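Side-chain contacts in glycoside hydrolase, GH17 family (Formosa sp. Hel1_33_131, PDB 6FCG), which probably cleaves internal beta-1,3-glucosidic bonds of laminarin, the storage glucan of microalgae, as an endo-acting family 17 glycoside hydrolase: residues 45-50 and 339-344; 141-146 and 186-191. All blocks are in the same frame, centred on the assembly; numbering follows the deposited sequence.

Contact 1: 45-50 and 339-344; sequences GNSKYL and WTNEAN
G45 and N344 meet backbone to backbone, and each has a positive phi: 82° in G45 and 49° in N344. Glycine readily adopts such a phi. N344 is the first residue to leave helical geometry after helix 326-342, in a Schellman motif. Its carbonyl O lies 3.2 Å from G45 CA. The side chain of N344 lies beside the carbonyl of G45, placed there with CG next to its own backbone N (chi1 -60°). CB and OD1 of N344 are each 3.5 Å from G45 O. The two groups meet by van der Waals contact. One helical turn back, N341 faces S47. OD1 of N341 lies 3.6 Å from both CB and OG of S47, and the two CB atoms of this pair are 3.9 Å apart. S47 sits in a type I turn from N46 to Y49. The side chain of N46 adds an Asx turn: its OD1 accepts from K48 N at 3.0 Å. G45 N is also bonded to S346 OG, just past the helix. The contact lies at the surface of what is probably the family 17 barrel. It joins the loop between helix 40-43 and strand 50-53, the first strand of the parallel sheet, to the C-terminal end of helix 326-342.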
loop_
_atom_site.group_PDB
_atom_site.type_symbol
_atom_site.label_atom_id
_atom_site.label_comp_id
_atom_site.label_asym_id
_atom_site.label_seq_id
_atom_site.Cartn_x
_atom_site.Cartn_y
_atom_site.Cartn_z
ATOM N N GLY A 45 -8.189 34.425 33.721
ATOM C CA GLY A 45 -7.021 33.994 34.505
ATOM C C GLY A 45 -7.309 33.660 35.952
ATOM O O GLY A 45 -6.390 33.469 36.734
ATOM N N ASN A 46 -8.588 33.607 36.294
ATOM C CA ASN A 46 -9.029 33.408 37.637
ATOM C C ASN A 46 -9.711 32.069 37.650
ATOM O O ASN A 46 -10.748 31.914 37.019
ATOM C CB ASN A 46 -10.005 34.526 38.013
ATOM C CG ASN A 46 -10.535 34.417 39.459
ATOM O OD1 ASN A 46 -10.586 33.338 40.084
ATOM N ND2 ASN A 46 -10.963 35.551 39.976
ATOM N N SER A 47 -9.159 31.111 38.397
ATOM C CA SER A 47 -9.670 29.734 38.379
ATOM C C SER A 47 -11.023 29.525 39.068
ATOM O O SER A 47 -11.605 28.462 38.936
ATOM C CB SER A 47 -8.637 28.779 38.950
ATOM O OG SER A 47 -8.411 29.069 40.302
ATOM N N LYS A 48 -11.542 30.541 39.761
ATOM C CA LYS A 48 -12.948 30.520 40.201
ATOM C C LYS A 48 -13.941 30.682 39.045
ATOM O O LYS A 48 -15.108 30.426 39.234
ATOM C CB LYS A 48 -13.201 31.597 41.251
ATOM C CG LYS A 48 -12.500 31.299 42.557
ATOM C CD LYS A 48 -12.544 32.488 43.503
ATOM C CE LYS A 48 -11.384 32.439 44.494
ATOM N NZ LYS A 48 -11.715 33.215 45.716
ATOM N N TYR A 49 -13.472 31.164 37.885
ATOM C CA TYR A 49 -14.287 31.320 36.659
ATOM C C TYR A 49 -13.743 30.482 35.469
ATOM O O TYR A 49 -13.188 31.037 34.487
ATOM C CB TYR A 49 -14.376 32.808 36.270
ATOM C CG TYR A 49 -14.844 33.725 37.367
ATOM C CD1 TYR A 49 -13.952 34.296 38.273
ATOM C CD2 TYR A 49 -16.213 34.046 37.498
ATOM C CE1 TYR A 49 -14.397 35.143 39.276
ATOM C CE2 TYR A 49 -16.667 34.896 38.496
ATOM C CZ TYR A 49 -15.757 35.432 39.379
ATOM O OH TYR A 49 -16.215 36.276 40.348
ATOM N N LEU A 50 -13.895 29.162 35.568
ATOM C CA LEU A 50 -13.430 28.238 34.512
ATOM C C LEU A 50 -14.150 28.517 33.206
ATOM O O LEU A 50 -15.363 28.763 33.203
ATOM C CB LEU A 50 -13.662 26.771 34.875
ATOM C CG LEU A 50 -12.786 26.181 35.990
ATOM C CD1 LEU A 50 -13.179 24.731 36.258
ATOM C CD2 LEU A 50 -11.292 26.285 35.710
ATOM N N TRP A 339 -2.012 23.434 34.093
ATOM C CA TRP A 339 -1.131 24.450 33.519
ATOM C C TRP A 339 -1.745 25.856 33.550
ATOM O O TRP A 339 -1.102 26.789 33.983
ATOM C CB TRP A 339 -0.703 24.093 32.078
ATOM C CG TRP A 339 -0.156 25.245 31.295
ATOM C CD1 TRP A 339 0.801 26.122 31.695
ATOM C CD2 TRP A 339 -0.543 25.647 29.985
ATOM N NE1 TRP A 339 1.024 27.058 30.717
ATOM C CE2 TRP A 339 0.209 26.786 29.653
ATOM C CE3 TRP A 339 -1.446 25.146 29.051
ATOM C CZ2 TRP A 339 0.095 27.429 28.433
ATOM C CZ3 TRP A 339 -1.562 25.781 27.821
ATOM C CH2 TRP A 339 -0.799 26.913 27.527
ATOM N N THR A 340 -2.972 25.992 33.069
ATOM C CA THR A 340 -3.583 27.297 32.935
ATOM C C THR A 340 -3.893 27.918 34.269
ATOM O O THR A 340 -3.728 29.118 34.439
ATOM C CB THR A 340 -4.817 27.284 31.987
ATOM O OG1 THR A 340 -5.748 26.242 32.345
ATOM C CG2 THR A 340 -4.346 27.097 30.563
ATOM N N ASN A 341 -4.344 27.121 35.220
ATOM C CA ASN A 341 -4.677 27.667 36.528
ATOM C C ASN A 341 -3.388 28.091 37.297
ATOM O O ASN A 341 -3.403 29.117 37.967
ATOM C CB ASN A 341 -5.733 26.817 37.276
ATOM C CG ASN A 341 -5.240 26.350 38.634
ATOM O OD1 ASN A 341 -5.699 26.880 39.621
ATOM N ND2 ASN A 341 -4.246 25.431 38.701
ATOM N N GLU A 342 -2.273 27.367 37.132
ATOM C CA GLU A 342 -0.939 27.766 37.703
ATOM C C GLU A 342 -0.320 28.983 36.997
ATOM O O GLU A 342 0.383 29.742 37.617
ATOM C CB GLU A 342 0.094 26.598 37.693
ATOM N N ALA A 343 -0.621 29.175 35.717
ATOM C CA ALA A 343 -0.125 30.323 34.953
ATOM C C ALA A 343 -1.091 31.528 34.933
ATOM O O ALA A 343 -0.819 32.531 34.292
ATOM C CB ALA A 343 0.165 29.880 33.534
ATOM N N ASN A 344 -2.201 31.435 35.665
ATOM C CA ASN A 344 -3.303 32.427 35.636
ATOM C C ASN A 344 -3.779 32.791 34.213
ATOM O O ASN A 344 -3.847 33.950 33.829
ATOM C CB ASN A 344 -2.950 33.670 36.494
ATOM C CG ASN A 344 -2.700 33.334 37.995
ATOM O OD1 ASN A 344 -3.587 32.929 38.824
ATOM N ND2 ASN A 344 -1.459 33.542 38.366
#

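Contact 2: 141-146 and 186-191; sequences ENNASE and LKWVNH
W188 lays the six-membered part of its indole against the backbone and methyl of A144. CH2 of W188 is 3.6 Å from A144 CA and 3.8 Å from A144 CB. The approach is oblique to the ring plane. At the pyrrole part, N143 CB comes within 3.8 Å of W188 NE1, again obliquely. The indole thus spans two successive residues in the first turn of helix 143-156. With CG beside the backbone N (chi1 -66°) and CB directed toward helix 143-156, it reaches across to A144. The indole N-H is bonded to E139 OE1, which should limit rotation of the ring. E139 lies just before segment 141-146, and its OE2 forms a salt bridge with K187 NZ. K187 CE rests 3.9 Å above one face of the W188 ring, offset toward the rim. W188 CZ3 in turn stands 4.0 Å above the centre of the H191 ring. The amide of N143 is held elsewhere, with ND2 bonded to D124 O. W188 also touches I123, I147 and V166. The contact pairs the start of helix 143-156 with helix 182-197, one before and one after strand 161-168 in the chain, consistent with the helical layer of a TIM barrel.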
loop_
_atom_site.group_PDB
_atom_site.type_symbol
_atom_site.label_atom_id
_atom_site.label_comp_id
_atom_site.label_asym_id
_atom_site.label_seq_id
_atom_site.Cartn_x
_atom_site.Cartn_y
_atom_site.Cartn_z
ATOM N N GLU A 141 -17.821 42.338 2.512
ATOM C CA GLU A 141 -18.770 43.417 2.733
ATOM C C GLU A 141 -19.638 43.141 4.003
ATOM O O GLU A 141 -20.114 44.083 4.638
ATOM C CB GLU A 141 -19.725 43.593 1.528
ATOM C CG GLU A 141 -20.603 44.901 1.500
ATOM C CD GLU A 141 -20.152 45.955 0.440
ATOM O OE1 GLU A 141 -20.057 45.484 -0.711
ATOM O OE2 GLU A 141 -19.929 47.214 0.686
ATOM N N ASN A 142 -19.832 41.865 4.371
ATOM C CA ASN A 142 -20.650 41.512 5.529
ATOM C C ASN A 142 -20.003 41.617 6.926
ATOM O O ASN A 142 -20.700 41.412 7.921
ATOM C CB ASN A 142 -21.204 40.104 5.359
ATOM C CG ASN A 142 -22.066 39.974 4.128
ATOM O OD1 ASN A 142 -22.895 40.827 3.841
ATOM N ND2 ASN A 142 -21.909 38.886 3.431
ATOM N N ASN A 143 -18.717 41.939 7.008
ATOM C CA ASN A 143 -18.083 42.074 8.319
ATOM C C ASN A 143 -18.723 43.225 9.132
ATOM O O ASN A 143 -18.994 43.065 10.321
ATOM C CB ASN A 143 -16.569 42.247 8.191
ATOM C CG ASN A 143 -15.882 41.012 7.658
ATOM O OD1 ASN A 143 -16.438 39.911 7.663
ATOM N ND2 ASN A 143 -14.659 41.177 7.206
ATOM N N ALA A 144 -19.031 44.344 8.472
ATOM C CA ALA A 144 -19.574 45.528 9.156
ATOM C C ALA A 144 -20.824 45.202 9.977
ATOM O O ALA A 144 -20.867 45.488 11.172
ATOM C CB ALA A 144 -19.848 46.639 8.161
ATOM N N SER A 145 -21.794 44.530 9.366
ATOM C CA SER A 145 -23.023 44.233 10.080
ATOM C C SER A 145 -22.836 43.160 11.180
ATOM O O SER A 145 -23.549 43.186 12.202
ATOM C CB SER A 145 -24.126 43.844 9.122
ATOM O OG SER A 145 -23.777 42.661 8.469
ATOM N N GLU A 146 -21.903 42.226 10.982
ATOM C CA GLU A 146 -21.555 41.264 12.022
ATOM C C GLU A 146 -20.978 42.008 13.241
ATOM O O GLU A 146 -21.344 41.734 14.383
ATOM C CB GLU A 146 -20.588 40.222 11.475
ATOM C CG GLU A 146 -19.997 39.184 12.449
ATOM C CD GLU A 146 -20.862 37.949 12.703
ATOM O OE1 GLU A 146 -20.649 37.077 13.627
ATOM O OE2 GLU A 146 -21.801 37.846 11.932
ATOM N N LEU A 186 -7.320 44.528 12.802
ATOM C CA LEU A 186 -6.957 45.805 13.397
ATOM C C LEU A 186 -8.028 46.863 13.192
ATOM O O LEU A 186 -8.409 47.573 14.118
ATOM C CB LEU A 186 -5.647 46.302 12.793
ATOM C CG LEU A 186 -5.107 47.682 13.240
ATOM C CD1 LEU A 186 -4.763 47.690 14.721
ATOM C CD2 LEU A 186 -3.887 48.052 12.411
ATOM N N LYS A 187 -8.519 46.956 11.972
ATOM C CA LYS A 187 -9.601 47.877 11.641
ATOM C C LYS A 187 -10.783 47.746 12.607
ATOM O O LYS A 187 -11.252 48.723 13.175
ATOM C CB LYS A 187 -10.057 47.631 10.212
ATOM C CG LYS A 187 -11.097 48.601 9.706
ATOM C CD LYS A 187 -11.808 48.041 8.480
ATOM C CE LYS A 187 -12.986 48.914 8.115
ATOM N NZ LYS A 187 -13.732 48.307 6.976
ATOM N N TRP A 188 -11.273 46.527 12.778
ATOM C CA TRP A 188 -12.452 46.295 13.607
ATOM C C TRP A 188 -12.149 46.340 15.095
ATOM O O TRP A 188 -12.980 46.775 15.879
ATOM C CB TRP A 188 -13.160 44.998 13.200
ATOM C CG TRP A 188 -13.729 45.091 11.834
ATOM C CD1 TRP A 188 -13.347 44.383 10.748
ATOM C CD2 TRP A 188 -14.732 45.998 11.395
ATOM N NE1 TRP A 188 -14.077 44.765 9.654
ATOM C CE2 TRP A 188 -14.937 45.760 10.025
ATOM C CE3 TRP A 188 -15.486 46.996 12.036
ATOM C CZ2 TRP A 188 -15.863 46.462 9.281
ATOM C CZ3 TRP A 188 -16.412 47.699 11.303
ATOM C CH2 TRP A 188 -16.595 47.429 9.923
ATOM N N VAL A 189 -10.981 45.883 15.504
ATOM C CA VAL A 189 -10.617 46.052 16.898
ATOM C C VAL A 189 -10.630 47.553 17.195
ATOM O O VAL A 189 -11.139 47.964 18.220
ATOM C CB VAL A 189 -9.250 45.408 17.217
ATOM C CG1 VAL A 189 -8.708 45.849 18.572
ATOM C CG2 VAL A 189 -9.380 43.899 17.197
ATOM N N ASN A 190 -10.021 48.355 16.320
ATOM C CA ASN A 190 -9.925 49.796 16.549
ATOM C C ASN A 190 -11.302 50.430 16.577
ATOM O O ASN A 190 -11.546 51.319 17.378
ATOM C CB ASN A 190 -9.024 50.486 15.501
ATOM C CG ASN A 190 -7.525 50.382 15.840
ATOM O OD1 ASN A 190 -7.133 50.154 16.994
ATOM N ND2 ASN A 190 -6.684 50.586 14.842
ATOM N N HIS A 191 -12.189 49.972 15.703
ATOM C CA HIS A 191 -13.573 50.423 15.698
ATOM C C HIS A 191 -14.233 50.213 17.066
ATOM O O HIS A 191 -14.882 51.115 17.592
ATOM C CB HIS A 191 -14.337 49.657 14.626
ATOM C CG HIS A 191 -15.813 49.925 14.591
ATOM N ND1 HIS A 191 -16.383 50.947 13.863
ATOM C CD2 HIS A 191 -16.843 49.246 15.148
ATOM C CE1 HIS A 191 -17.699 50.909 14.002
ATOM N NE2 HIS A 191 -18.004 49.884 14.774
#

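Contacts 1 and 2 are separate. Their centres are about 31 Å apart and their nearest atoms about 19 Å apart. Both belong to the TIM-barrel framework expected for family 17. Contact 1 brings together distant parts of the chain, its closest ends 289 residues apart, and the whole of contact 2 falls between its two segments in sequence. Contact 2 is a more local helix pair, its closest ends 40 residues apart in the chain. The two also differ in character: the 45-50 and 339-344 pair is polar and lies at the surface, while 141-146 and 186-191 meet around a buried indole.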